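Local structure of similar to yteR (Bacilus subtilis) (Clostridium acetobutylicum, 4WU0) at residues A[104-109]-A[115-120]; A[135-140]-A[157-162]; A[177-180]-A[186-189]; A[52-57]-A[80-85]; A[198-203]-A[267-272]. The protein probably hydrolyses unsaturated rhamnogalacturonan fragments of pectin, as a family 105 glycoside hydrolase related to YteR. One frame throughout, in Å; residues are numbered along the deposited sequence.

Interaction 1 of 5, residues A[104-109]-A[115-120]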
# COMPACT_ATOMS: atom_id res chain seq x y z
N LYS A 104 16.25 11.97 -5.18
CA LYS A 104 17.46 11.67 -5.94
C LYS A 104 17.52 10.19 -6.36
O LYS A 104 18.10 9.86 -7.37
CB LYS A 104 18.71 12.10 -5.16
CG LYS A 104 20.04 11.81 -5.83
CD LYS A 104 20.11 12.45 -7.19
CE LYS A 104 21.48 12.31 -7.83
NZ LYS A 104 21.41 12.60 -9.29
N GLN A 105 16.92 9.30 -5.59
CA GLN A 105 16.89 7.88 -5.98
C GLN A 105 16.19 7.67 -7.32
O GLN A 105 16.58 6.84 -8.13
CB GLN A 105 16.19 7.05 -4.91
CG GLN A 105 16.28 5.56 -5.18
CD GLN A 105 15.69 4.71 -4.06
OE1 GLN A 105 15.87 5.00 -2.88
NE2 GLN A 105 15.00 3.64 -4.45
N ILE A 106 15.14 8.46 -7.56
CA ILE A 106 14.36 8.34 -8.78
C ILE A 106 15.17 8.68 -10.01
O ILE A 106 14.91 8.15 -11.10
CB ILE A 106 13.05 9.16 -8.64
CG1 ILE A 106 12.16 8.47 -7.64
CG2 ILE A 106 12.33 9.28 -9.98
CD1 ILE A 106 10.96 9.30 -7.15
N ASP A 107 16.18 9.53 -9.86
CA ASP A 107 17.03 9.92 -10.98
C ASP A 107 17.61 8.74 -11.75
O ASP A 107 17.59 8.73 -12.99
CB ASP A 107 18.19 10.80 -10.51
CG ASP A 107 17.74 12.17 -10.04
OD1 ASP A 107 16.55 12.48 -10.15
OD2 ASP A 107 18.60 12.95 -9.59
N ASN A 108 18.13 7.75 -11.03
CA ASN A 108 18.84 6.65 -11.67
C ASN A 108 18.33 5.28 -11.26
O ASN A 108 18.94 4.27 -11.60
CB ASN A 108 20.34 6.73 -11.35
CG ASN A 108 20.98 8.01 -11.87
OD1 ASN A 108 20.92 8.28 -13.07
ND2 ASN A 108 21.55 8.80 -10.98
N HIS A 109 17.20 5.22 -10.55
CA HIS A 109 16.64 3.93 -10.17
C HIS A 109 16.41 3.11 -11.44
O HIS A 109 15.87 3.64 -12.41
CB HIS A 109 15.32 4.13 -9.43
CG HIS A 109 14.79 2.88 -8.81
ND1 HIS A 109 14.82 2.65 -7.45
CD2 HIS A 109 14.19 1.79 -9.36
CE1 HIS A 109 14.30 1.46 -7.19
NE2 HIS A 109 13.90 0.92 -8.33
N ASN A 115 10.23 1.10 -19.10
CA ASN A 115 10.42 2.25 -18.21
C ASN A 115 9.70 2.19 -16.88
O ASN A 115 9.42 3.23 -16.26
CB ASN A 115 10.12 3.57 -18.95
CG ASN A 115 11.35 4.09 -19.66
OD1 ASN A 115 12.41 4.21 -19.06
ND2 ASN A 115 11.22 4.36 -20.97
N VAL A 116 9.44 0.98 -16.38
CA VAL A 116 8.89 0.81 -15.05
C VAL A 116 10.03 0.54 -14.07
O VAL A 116 10.95 -0.21 -14.37
CB VAL A 116 7.89 -0.36 -15.01
CG1 VAL A 116 7.28 -0.51 -13.65
CG2 VAL A 116 6.81 -0.17 -16.09
N PHE A 117 10.00 1.17 -12.91
CA PHE A 117 11.01 0.90 -11.88
C PHE A 117 11.10 -0.61 -11.56
O PHE A 117 10.09 -1.26 -11.28
CB PHE A 117 10.64 1.61 -10.57
CG PHE A 117 10.57 3.12 -10.65
CD1 PHE A 117 11.58 3.86 -11.24
CD2 PHE A 117 9.51 3.79 -10.06
CE1 PHE A 117 11.51 5.26 -11.28
CE2 PHE A 117 9.44 5.17 -10.08
CZ PHE A 117 10.44 5.90 -10.69
N TRP A 118 12.31 -1.13 -11.56
CA TRP A 118 12.57 -2.41 -10.92
C TRP A 118 12.16 -2.34 -9.45
O TRP A 118 12.35 -1.33 -8.78
CB TRP A 118 14.06 -2.74 -10.92
CG TRP A 118 14.68 -3.03 -12.24
CD1 TRP A 118 14.08 -3.04 -13.47
CD2 TRP A 118 16.05 -3.38 -12.46
NE1 TRP A 118 15.00 -3.38 -14.44
CE2 TRP A 118 16.22 -3.57 -13.85
CE3 TRP A 118 17.16 -3.53 -11.61
CZ2 TRP A 118 17.44 -3.93 -14.40
CZ3 TRP A 118 18.38 -3.88 -12.17
CH2 TRP A 118 18.51 -4.07 -13.55
N HIS A 119 11.62 -3.43 -8.93
CA HIS A 119 11.23 -3.46 -7.53
C HIS A 119 12.43 -3.16 -6.60
O HIS A 119 12.33 -2.33 -5.66
CB HIS A 119 10.61 -4.80 -7.20
CG HIS A 119 9.94 -4.78 -5.87
ND1 HIS A 119 8.89 -3.93 -5.61
CD2 HIS A 119 10.19 -5.44 -4.72
CE1 HIS A 119 8.52 -4.06 -4.35
NE2 HIS A 119 9.30 -4.98 -3.79
N LYS A 120 13.57 -3.80 -6.84
CA LYS A 120 14.81 -3.49 -6.13
C LYS A 120 15.98 -3.82 -7.05
O LYS A 120 15.83 -4.62 -7.99
CB LYS A 120 15.00 -4.32 -4.85
CG LYS A 120 13.86 -4.27 -3.85
CD LYS A 120 14.21 -5.03 -2.57
CE LYS A 120 13.03 -5.06 -1.61
NZ LYS A 120 13.39 -5.78 -0.37
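Ile106, near the end of helix 93-108, meets Phe117 of the following loop through a single branch: its CG2 lies 3.9 Å from Phe117 CZ, with the ring also packed against His109. The residue before it, Gln105, does not reach the loop but sets up the residue that does. Its NE2 donates to His109 ND1 over 3.2 Å, the bond lying close to both the imidazole and the amide plane, while Gln105 OE1 is held by Tyr67. His109 follows where the helix gives out, and carries most of the contact. With CG anti to the backbone N (chi1 -171°), its ring is directed at the loop, and NE2 donates to Trp118 O at 2.8 Å with an N-H...O angle of 166°. The carbonyl oxygen lies close to the imidazole plane. His109 CD2 also packs on Phe117 CB at 3.8 Å, the two rings being inclined at 70° in an oblique pairing. The contact thus folds the chain back on itself within this GH88-family helical domain. Accepting at ND1 while donating at NE2 is consistent with a proton on NE2 and a lone pair on ND1, so probably a neutral ring, its rotation fixed at both nitrogens.

Interaction 2 of 5, residues A[135-140]-A[157-162]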
# COMPACT_ATOMS: atom_id res chain seq x y z
N GLY A 135 6.58 3.48 -4.69
CA GLY A 135 7.43 4.26 -5.57
C GLY A 135 6.65 5.25 -6.40
O GLY A 135 6.68 6.42 -6.12
N ALA A 136 5.96 4.75 -7.42
CA ALA A 136 5.18 5.61 -8.30
C ALA A 136 4.23 6.52 -7.54
O ALA A 136 4.10 7.70 -7.87
CB ALA A 136 4.41 4.77 -9.29
N THR A 137 3.56 5.99 -6.51
CA THR A 137 2.62 6.79 -5.73
C THR A 137 3.31 7.88 -4.89
O THR A 137 2.80 9.00 -4.77
CB THR A 137 1.69 5.90 -4.85
OG1 THR A 137 1.01 4.97 -5.70
CG2 THR A 137 0.66 6.69 -4.08
N PHE A 138 4.44 7.56 -4.29
CA PHE A 138 5.20 8.58 -3.59
C PHE A 138 5.64 9.65 -4.58
O PHE A 138 5.55 10.85 -4.31
CB PHE A 138 6.45 8.00 -2.93
CG PHE A 138 7.51 9.04 -2.68
CD1 PHE A 138 7.32 10.02 -1.72
CD2 PHE A 138 8.68 9.08 -3.42
CE1 PHE A 138 8.30 11.01 -1.49
CE2 PHE A 138 9.65 10.05 -3.19
CZ PHE A 138 9.46 11.01 -2.22
N TYR A 139 6.13 9.20 -5.74
CA TYR A 139 6.62 10.12 -6.77
C TYR A 139 5.48 11.07 -7.17
O TYR A 139 5.69 12.27 -7.31
CB TYR A 139 7.17 9.31 -7.96
CG TYR A 139 7.90 10.07 -9.03
CD1 TYR A 139 8.33 11.38 -8.83
CD2 TYR A 139 8.20 9.47 -10.24
CE1 TYR A 139 8.98 12.06 -9.82
CE2 TYR A 139 8.85 10.14 -11.23
CZ TYR A 139 9.24 11.43 -11.02
OH TYR A 139 9.90 12.10 -12.03
N ALA A 140 4.26 10.56 -7.31
CA ALA A 140 3.13 11.42 -7.63
C ALA A 140 2.87 12.47 -6.56
O ALA A 140 2.63 13.64 -6.87
CB ALA A 140 1.86 10.57 -7.86
N HIS A 157 2.27 6.17 -16.87
CA HIS A 157 2.77 5.11 -17.76
C HIS A 157 3.14 3.86 -16.95
O HIS A 157 2.89 2.72 -17.38
CB HIS A 157 3.99 5.63 -18.51
CG HIS A 157 4.60 4.64 -19.45
ND1 HIS A 157 4.04 4.31 -20.67
CD2 HIS A 157 5.74 3.91 -19.36
CE1 HIS A 157 4.81 3.43 -21.29
NE2 HIS A 157 5.84 3.17 -20.51
N GLN A 158 3.71 4.05 -15.77
CA GLN A 158 4.08 2.89 -14.95
C GLN A 158 2.86 2.10 -14.50
O GLN A 158 2.88 0.87 -14.52
CB GLN A 158 4.92 3.32 -13.76
CG GLN A 158 6.22 3.96 -14.23
CD GLN A 158 7.32 3.86 -13.24
OE1 GLN A 158 7.54 2.80 -12.63
NE2 GLN A 158 8.05 4.96 -13.05
N PHE A 159 1.79 2.78 -14.13
CA PHE A 159 0.55 2.09 -13.80
C PHE A 159 -0.03 1.34 -14.98
O PHE A 159 -0.53 0.22 -14.82
CB PHE A 159 -0.51 3.07 -13.28
CG PHE A 159 -0.31 3.44 -11.84
CD1 PHE A 159 -0.84 2.66 -10.85
CD2 PHE A 159 0.46 4.54 -11.49
CE1 PHE A 159 -0.65 2.97 -9.52
CE2 PHE A 159 0.67 4.86 -10.16
CZ PHE A 159 0.11 4.08 -9.17
N ILE A 160 -0.00 1.97 -16.15
CA ILE A 160 -0.60 1.38 -17.35
C ILE A 160 0.16 0.14 -17.81
O ILE A 160 -0.43 -0.86 -18.17
CB ILE A 160 -0.68 2.44 -18.46
CG1 ILE A 160 -1.75 3.46 -18.09
CG2 ILE A 160 -1.00 1.81 -19.81
CD1 ILE A 160 -1.72 4.76 -18.90
N ILE A 161 1.48 0.22 -17.81
CA ILE A 161 2.31 -0.91 -18.21
C ILE A 161 2.18 -2.04 -17.19
O ILE A 161 2.19 -3.21 -17.56
CB ILE A 161 3.78 -0.48 -18.36
CG1 ILE A 161 3.94 0.51 -19.51
CG2 ILE A 161 4.71 -1.69 -18.56
CD1 ILE A 161 3.54 -0.02 -20.86
N THR A 162 2.09 -1.70 -15.92
CA THR A 162 1.94 -2.72 -14.90
C THR A 162 0.64 -3.49 -15.12
O THR A 162 0.62 -4.72 -15.07
CB THR A 162 2.01 -2.12 -13.49
OG1 THR A 162 3.32 -1.57 -13.30
CG2 THR A 162 1.72 -3.15 -12.42
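Phe159 of helix 152-166 reaches across to Ala136 and Thr137 of helix 129-146, joining two successive helices of the (alpha/alpha)6 barrel, or toroid, characteristic of the six-hairpin glycosidase clan to which this family belongs. The apolar part of the contact is small. Ala136 CB approaches Phe159 CE2 at 3.8 Å from an oblique direction, and the backbones come nearest at Ala136 and Gln158, whose CA atoms are 7.3 Å apart. Phe159 CG stands anti to its carbonyl carbon (chi1 -79°), a setting that carries the ring from the flank of its helix into the gap between the two. Residues of helix 199-215, among them Ala208, Leu209 and Thr212, also pack on this ring.

Polar groups border the contact without bonding across it. Thr137 OG1 lies at the edge of the aromatic ring, but its hydrogen bonds run to Leu132 O and the hydroxyl of Thr212. Gln158 OE1 accepts from the backbone N of Phe117, tying this helix to the loop 115-120. Within helix 152-166, Gln158 O accepts from both Thr162 N and Thr162 OG1, which reach it from opposite faces of its carbonyl plane; the hydroxyl bond measures 2.8 Å.

Interaction 3 of 5, residues A[177-180]-A[186-189]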
# COMPACT_ATOMS: atom_id res chain seq x y z
N ALA A 177 3.66 -10.50 -9.01
CA ALA A 177 4.90 -10.05 -9.64
C ALA A 177 5.10 -10.60 -11.04
O ALA A 177 4.48 -11.59 -11.45
CB ALA A 177 6.09 -10.44 -8.77
N TYR A 178 6.03 -9.94 -11.74
CA TYR A 178 6.35 -10.16 -13.14
C TYR A 178 7.86 -10.04 -13.29
O TYR A 178 8.45 -9.09 -12.79
CB TYR A 178 5.66 -9.08 -13.97
CG TYR A 178 6.08 -8.96 -15.41
CD1 TYR A 178 5.88 -9.99 -16.31
CD2 TYR A 178 6.66 -7.79 -15.88
CE1 TYR A 178 6.27 -9.87 -17.64
CE2 TYR A 178 7.03 -7.65 -17.21
CZ TYR A 178 6.83 -8.69 -18.08
OH TYR A 178 7.21 -8.55 -19.41
N ASP A 179 8.49 -11.01 -13.97
CA ASP A 179 9.90 -10.94 -14.31
C ASP A 179 10.01 -10.82 -15.83
O ASP A 179 9.82 -11.79 -16.56
CB ASP A 179 10.64 -12.20 -13.87
CG ASP A 179 12.13 -12.13 -14.13
OD1 ASP A 179 12.59 -11.14 -14.72
OD2 ASP A 179 12.84 -13.07 -13.76
N GLU A 180 10.34 -9.63 -16.30
CA GLU A 180 10.44 -9.36 -17.73
C GLU A 180 11.46 -10.27 -18.41
O GLU A 180 11.33 -10.60 -19.59
CB GLU A 180 10.85 -7.89 -17.89
CG GLU A 180 11.19 -7.43 -19.24
CD GLU A 180 11.29 -5.94 -19.26
OE1 GLU A 180 12.41 -5.40 -19.05
OE2 GLU A 180 10.23 -5.32 -19.43
N TRP A 186 10.22 -18.72 -10.07
CA TRP A 186 8.82 -18.50 -9.78
C TRP A 186 8.04 -17.95 -10.97
O TRP A 186 6.81 -17.90 -10.93
CB TRP A 186 8.64 -17.56 -8.59
CG TRP A 186 9.31 -16.22 -8.69
CD1 TRP A 186 10.48 -15.86 -8.09
CD2 TRP A 186 8.86 -15.05 -9.42
NE1 TRP A 186 10.78 -14.55 -8.37
CE2 TRP A 186 9.81 -14.03 -9.19
CE3 TRP A 186 7.76 -14.77 -10.23
CZ2 TRP A 186 9.69 -12.76 -9.75
CZ3 TRP A 186 7.63 -13.51 -10.77
CH2 TRP A 186 8.59 -12.52 -10.54
N SER A 187 8.74 -17.54 -12.02
CA SER A 187 8.11 -16.83 -13.12
C SER A 187 7.68 -17.80 -14.21
O SER A 187 8.40 -18.73 -14.55
CB SER A 187 9.02 -15.73 -13.69
OG SER A 187 10.06 -16.26 -14.49
N ASN A 188 6.48 -17.56 -14.73
CA ASN A 188 5.88 -18.41 -15.74
C ASN A 188 6.66 -18.28 -17.04
O ASN A 188 7.01 -17.17 -17.45
CB ASN A 188 4.41 -18.01 -15.93
CG ASN A 188 3.68 -18.89 -16.92
OD1 ASN A 188 3.78 -18.69 -18.12
ND2 ASN A 188 2.89 -19.84 -16.42
N SER A 189 6.97 -19.42 -17.66
CA SER A 189 7.82 -19.41 -18.85
C SER A 189 7.17 -18.64 -20.01
O SER A 189 7.87 -18.10 -20.86
CB SER A 189 8.18 -20.83 -19.30
OG SER A 189 7.08 -21.45 -19.93
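Trp186 enters the contact with the outer corner of its six-membered ring, CH2, which lies 3.7 Å from Ala177 CB on strand 177-179. The same carbon sits 3.7 Å from Asp179 N and 3.9 Å from Asp179 CB, so one ring atom is set against three successive residues of the strand. Tyr178 supplies the middle of that surface: its carbonyl carbon lies at the indole edge, near the ring plane, while its side chain turns the other way, towards helix 152-166. Trp186 CG takes the position between the backbone N and the carbonyl carbon (chi1 55°), which brings the six-membered end of the indole up to the strand although its CB is not aimed there. Gln126 of the partner strand and Leu322 of a loop also pack on the indole.

Ser187 comes next and adds a second carbon contact with Asp179. Its CB lies 3.7 Å above one face of the neighbouring indole, towards the rim, and packs on Asp179 CB at 3.9 Å. The Ser187 hydroxyl is engaged with Glu184 O in the connecting loop.

The segments thus form the two ends of a short excursion leaving the two-stranded antiparallel sheet 126-128/177-179. No hydrogen bond joins them directly. Asp179 turns its carboxylate instead to the intervening residues: OD1 bonds to Ser181 OG, and OD2 accepts from the backbone N of both Thr183 and Glu184. The contact is thus carbon packing between the segments, with the polar bonds of the buried Asp179 carboxylate, probably ionised, made to the residues between them.

Interaction 4 of 5, residues A[52-57]-A[80-85]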
# COMPACT_ATOMS: atom_id res chain seq x y z
N LYS A 52 7.82 12.33 16.74
CA LYS A 52 8.75 11.59 17.58
C LYS A 52 9.20 10.31 16.90
O LYS A 52 10.38 9.96 16.95
CB LYS A 52 8.10 11.27 18.94
CG LYS A 52 8.77 10.14 19.72
CD LYS A 52 8.07 9.87 21.04
CE LYS A 52 6.69 9.25 20.87
NZ LYS A 52 6.77 7.81 20.53
N THR A 53 8.27 9.62 16.22
CA THR A 53 8.61 8.40 15.50
C THR A 53 9.64 8.71 14.39
O THR A 53 10.67 8.04 14.25
CB THR A 53 7.35 7.74 14.91
OG1 THR A 53 6.46 7.39 15.98
CG2 THR A 53 7.70 6.48 14.09
N MET A 54 9.38 9.75 13.62
CA MET A 54 10.27 10.05 12.49
C MET A 54 11.59 10.64 12.93
O MET A 54 12.55 10.61 12.17
CB MET A 54 9.59 10.95 11.47
CG MET A 54 8.42 10.28 10.76
SD MET A 54 8.82 8.73 9.96
CE MET A 54 9.95 9.31 8.75
N ASP A 55 11.67 11.14 14.16
CA ASP A 55 12.94 11.63 14.70
C ASP A 55 14.00 10.54 14.79
O ASP A 55 15.20 10.83 14.83
CB ASP A 55 12.74 12.31 16.05
CG ASP A 55 12.28 13.77 15.94
OD1 ASP A 55 12.46 14.40 14.87
OD2 ASP A 55 11.75 14.30 16.93
N THR A 56 13.58 9.29 14.86
CA THR A 56 14.51 8.17 14.79
C THR A 56 15.29 8.19 13.48
O THR A 56 16.48 7.85 13.45
CB THR A 56 13.77 6.82 14.88
OG1 THR A 56 13.37 6.60 16.23
CG2 THR A 56 14.66 5.65 14.45
N PHE A 57 14.60 8.57 12.41
CA PHE A 57 15.14 8.42 11.06
C PHE A 57 15.74 9.69 10.49
O PHE A 57 16.72 9.62 9.75
CB PHE A 57 14.03 7.94 10.11
CG PHE A 57 13.43 6.63 10.53
CD1 PHE A 57 14.17 5.47 10.48
CD2 PHE A 57 12.12 6.57 10.97
CE1 PHE A 57 13.62 4.25 10.88
CE2 PHE A 57 11.55 5.36 11.36
CZ PHE A 57 12.31 4.19 11.32
N GLY A 80 8.66 8.63 2.32
CA GLY A 80 8.62 10.00 1.87
C GLY A 80 7.23 10.63 1.95
O GLY A 80 7.10 11.85 2.05
N LYS A 81 6.18 9.83 1.86
CA LYS A 81 4.83 10.37 1.94
C LYS A 81 4.57 11.04 3.28
O LYS A 81 4.09 12.17 3.31
CB LYS A 81 3.80 9.28 1.69
CG LYS A 81 3.94 8.62 0.34
CD LYS A 81 3.11 7.36 0.31
CE LYS A 81 3.19 6.64 -1.01
NZ LYS A 81 2.34 5.40 -0.96
N ILE A 82 4.88 10.37 4.39
CA ILE A 82 4.72 11.04 5.68
C ILE A 82 5.63 12.27 5.80
O ILE A 82 5.28 13.24 6.47
CB ILE A 82 4.86 10.08 6.88
CG1 ILE A 82 4.37 10.75 8.18
CG2 ILE A 82 6.25 9.55 7.03
CD1 ILE A 82 2.85 10.96 8.27
N LEU A 83 6.81 12.23 5.18
CA LEU A 83 7.69 13.39 5.20
C LEU A 83 7.07 14.61 4.50
O LEU A 83 7.25 15.74 4.96
CB LEU A 83 9.06 13.08 4.59
CG LEU A 83 9.92 12.06 5.33
CD1 LEU A 83 11.21 11.81 4.54
CD2 LEU A 83 10.24 12.54 6.72
N ILE A 84 6.33 14.38 3.41
CA ILE A 84 5.59 15.47 2.77
C ILE A 84 4.60 16.07 3.74
O ILE A 84 4.49 17.29 3.87
CB ILE A 84 4.91 15.01 1.46
CG1 ILE A 84 5.98 14.62 0.45
CG2 ILE A 84 4.03 16.11 0.87
CD1 ILE A 84 5.45 13.92 -0.79
N THR A 85 3.86 15.20 4.43
CA THR A 85 2.86 15.64 5.38
C THR A 85 3.52 16.45 6.50
O THR A 85 3.02 17.52 6.87
CB THR A 85 2.13 14.42 5.93
OG1 THR A 85 1.43 13.79 4.84
CG2 THR A 85 1.17 14.79 7.05
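Met54 packs the end of its side chain against both Ile82 and Leu83, and all the close approaches between the segments run through its last two atoms. Met54 CE lies 3.8 Å from Leu83 CD2 and 4.1 Å from Ile82 CG2, while Met54 SD is 4.0 Å from that same Ile82 branch. The thioether does not extend straight out: it is bent at both chi2 (-55°) and chi3 (-64°), and this curl lays the sulfur and methyl against the two aliphatic groups, the side chains passing one another at a slant. Ile82 offers CG2 alone, and Leu83 one methyl of its fork.

These are neighbouring elements of the ring of helices in the GH88-family fold, the end of helix 44-54 facing the start of helix 80-90, with no helix or strand in the residues between the segments. Leu31 of helix 25-41 and Trp23 also touch Met54, and Tyr95, Ala98 and Leu99 of helix 93-108 touch Leu83.

Outside this cluster the segments make no close contact; even their nearest CA atoms, of Met54 and Leu83, are 8.4 Å apart. Lys52 and Asp55 are exposed, and Asp55 OD1 forms a salt bridge with Lys94.

Interaction 5 of 5, residues A[198-203]-A[267-272]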
# COMPACT_ATOMS: atom_id res chain seq x y z
N TRP A 198 -2.23 -12.53 -4.77
CA TRP A 198 -2.04 -12.29 -3.34
C TRP A 198 -2.85 -11.09 -2.92
O TRP A 198 -2.79 -10.03 -3.55
CB TRP A 198 -0.56 -12.07 -3.06
CG TRP A 198 -0.23 -11.87 -1.62
CD1 TRP A 198 -0.80 -12.48 -0.55
CD2 TRP A 198 0.75 -10.96 -1.08
NE1 TRP A 198 -0.23 -12.02 0.62
CE2 TRP A 198 0.73 -11.09 0.31
CE3 TRP A 198 1.64 -10.06 -1.66
CZ2 TRP A 198 1.56 -10.34 1.14
CZ3 TRP A 198 2.47 -9.33 -0.84
CH2 TRP A 198 2.42 -9.48 0.55
N GLY A 199 -3.62 -11.25 -1.85
CA GLY A 199 -4.50 -10.20 -1.37
C GLY A 199 -3.82 -8.86 -1.16
O GLY A 199 -4.27 -7.82 -1.67
N ARG A 200 -2.73 -8.86 -0.40
CA ARG A 200 -2.09 -7.58 -0.09
C ARG A 200 -1.51 -6.92 -1.35
O ARG A 200 -1.54 -5.70 -1.46
CB ARG A 200 -1.03 -7.73 1.00
CG ARG A 200 -0.27 -6.42 1.21
CD ARG A 200 0.35 -6.22 2.58
NE ARG A 200 1.51 -7.07 2.86
CZ ARG A 200 1.59 -7.96 3.84
NH1 ARG A 200 2.71 -8.63 4.02
NH2 ARG A 200 0.58 -8.15 4.69
N ALA A 201 -1.02 -7.71 -2.28
CA ALA A 201 -0.49 -7.15 -3.52
C ALA A 201 -1.56 -6.42 -4.31
O ALA A 201 -1.35 -5.29 -4.79
CB ALA A 201 0.15 -8.20 -4.34
N MET A 202 -2.73 -7.03 -4.47
CA MET A 202 -3.83 -6.30 -5.07
C MET A 202 -4.20 -5.08 -4.26
O MET A 202 -4.53 -4.05 -4.82
CB MET A 202 -5.07 -7.18 -5.26
CG MET A 202 -5.02 -8.07 -6.48
SD MET A 202 -5.01 -7.17 -8.05
CE MET A 202 -6.62 -6.37 -8.09
N GLY A 203 -4.17 -5.19 -2.93
CA GLY A 203 -4.43 -4.05 -2.07
C GLY A 203 -3.48 -2.89 -2.35
O GLY A 203 -3.90 -1.74 -2.45
N SER A 267 -7.50 -7.04 2.89
CA SER A 267 -8.91 -6.68 3.00
C SER A 267 -9.08 -5.22 3.36
O SER A 267 -9.93 -4.54 2.80
CB SER A 267 -9.60 -7.56 4.05
OG SER A 267 -9.67 -8.91 3.61
N SER A 268 -8.28 -4.71 4.29
CA SER A 268 -8.38 -3.31 4.71
C SER A 268 -8.03 -2.36 3.57
O SER A 268 -8.65 -1.31 3.39
CB SER A 268 -7.48 -3.04 5.92
OG SER A 268 -7.95 -3.69 7.09
N MET A 269 -6.99 -2.73 2.82
CA MET A 269 -6.53 -1.92 1.69
C MET A 269 -7.63 -1.84 0.63
O MET A 269 -7.87 -0.77 0.06
CB MET A 269 -5.30 -2.54 1.07
CG MET A 269 -4.08 -2.44 1.90
SD MET A 269 -2.66 -3.16 1.06
CE MET A 269 -1.47 -3.01 2.37
N ILE A 270 -8.29 -2.97 0.40
CA ILE A 270 -9.35 -3.03 -0.61
C ILE A 270 -10.53 -2.17 -0.16
O ILE A 270 -11.11 -1.43 -0.95
CB ILE A 270 -9.79 -4.48 -0.86
CG1 ILE A 270 -8.63 -5.24 -1.50
CG2 ILE A 270 -11.04 -4.56 -1.72
CD1 ILE A 270 -8.74 -6.74 -1.48
N VAL A 271 -10.90 -2.27 1.12
CA VAL A 271 -12.01 -1.47 1.63
C VAL A 271 -11.70 0.02 1.56
O VAL A 271 -12.56 0.83 1.20
CB VAL A 271 -12.34 -1.89 3.08
CG1 VAL A 271 -13.35 -0.91 3.73
CG2 VAL A 271 -12.92 -3.30 3.06
N TYR A 272 -10.48 0.40 1.88
CA TYR A 272 -10.04 1.79 1.76
C TYR A 272 -10.21 2.28 0.33
O TYR A 272 -10.74 3.36 0.11
CB TYR A 272 -8.58 1.89 2.17
CG TYR A 272 -7.90 3.19 1.79
CD1 TYR A 272 -8.11 4.34 2.52
CD2 TYR A 272 -7.07 3.25 0.69
CE1 TYR A 272 -7.47 5.53 2.18
CE2 TYR A 272 -6.43 4.42 0.35
CZ TYR A 272 -6.62 5.55 1.10
OH TYR A 272 -5.95 6.69 0.75
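Met269 lays its thioether along Gly203 and the aliphatic stem of Arg200. Its CB is 3.6 Å from Gly203 CA and its SD 3.5 Å from Gly203 C, contacts with bare backbone. Beyond CG the methionine is extended (chi2 -179°), and this straight course carries CE past the glycine to Arg200 CD at 3.7 Å. Arg200 CG is next in line, 3.8 Å from the same methyl. Ile270 adds a looser approach, with CG1 4.4 Å from Gly203 CA.

Absence of a side chain on Gly203 lets the backbones come close: the CA atoms of Gly203 and Met269 are only 4.8 Å apart. The segments belong to helices 199-215 and 264-279 of the helical toroid of this family, and run in nearly the same direction, with local axes 8.1 Å apart and inclined at 27°.

Past the methionine, Arg200 bends at chi3 and carries its guanidinium away from the interface. One face of that group lies against Trp198 CZ2, which is 3.4 Å above its plane. NH2 bonds to Cys317 O and to Ser265 OG, the latter on helix 264-279 just before segment 267-272.

Interactions 1 and 2 form a continuous unit: their centres are about 11 Å apart, Val116 CG2 packs on Ile161 CG2 at 3.6 Å, and Ile106 CD1 packs on Tyr139 CG at 3.7 Å. Interaction 4 joins the same network from the other side of helix 129-146, where Phe138 CE1 approaches Gly80 CA at 3.5 Å, although the centres of interactions 2 and 4 are about 22 Å apart. Interactions 3 and 5 touch none of the others. Interaction 5 is nearest the middle of the chain, its centre about 8 Å from the chain's centre; interactions 3 and 4 lie on opposite sides of the chain's centre, with their own centres about 34 Å apart.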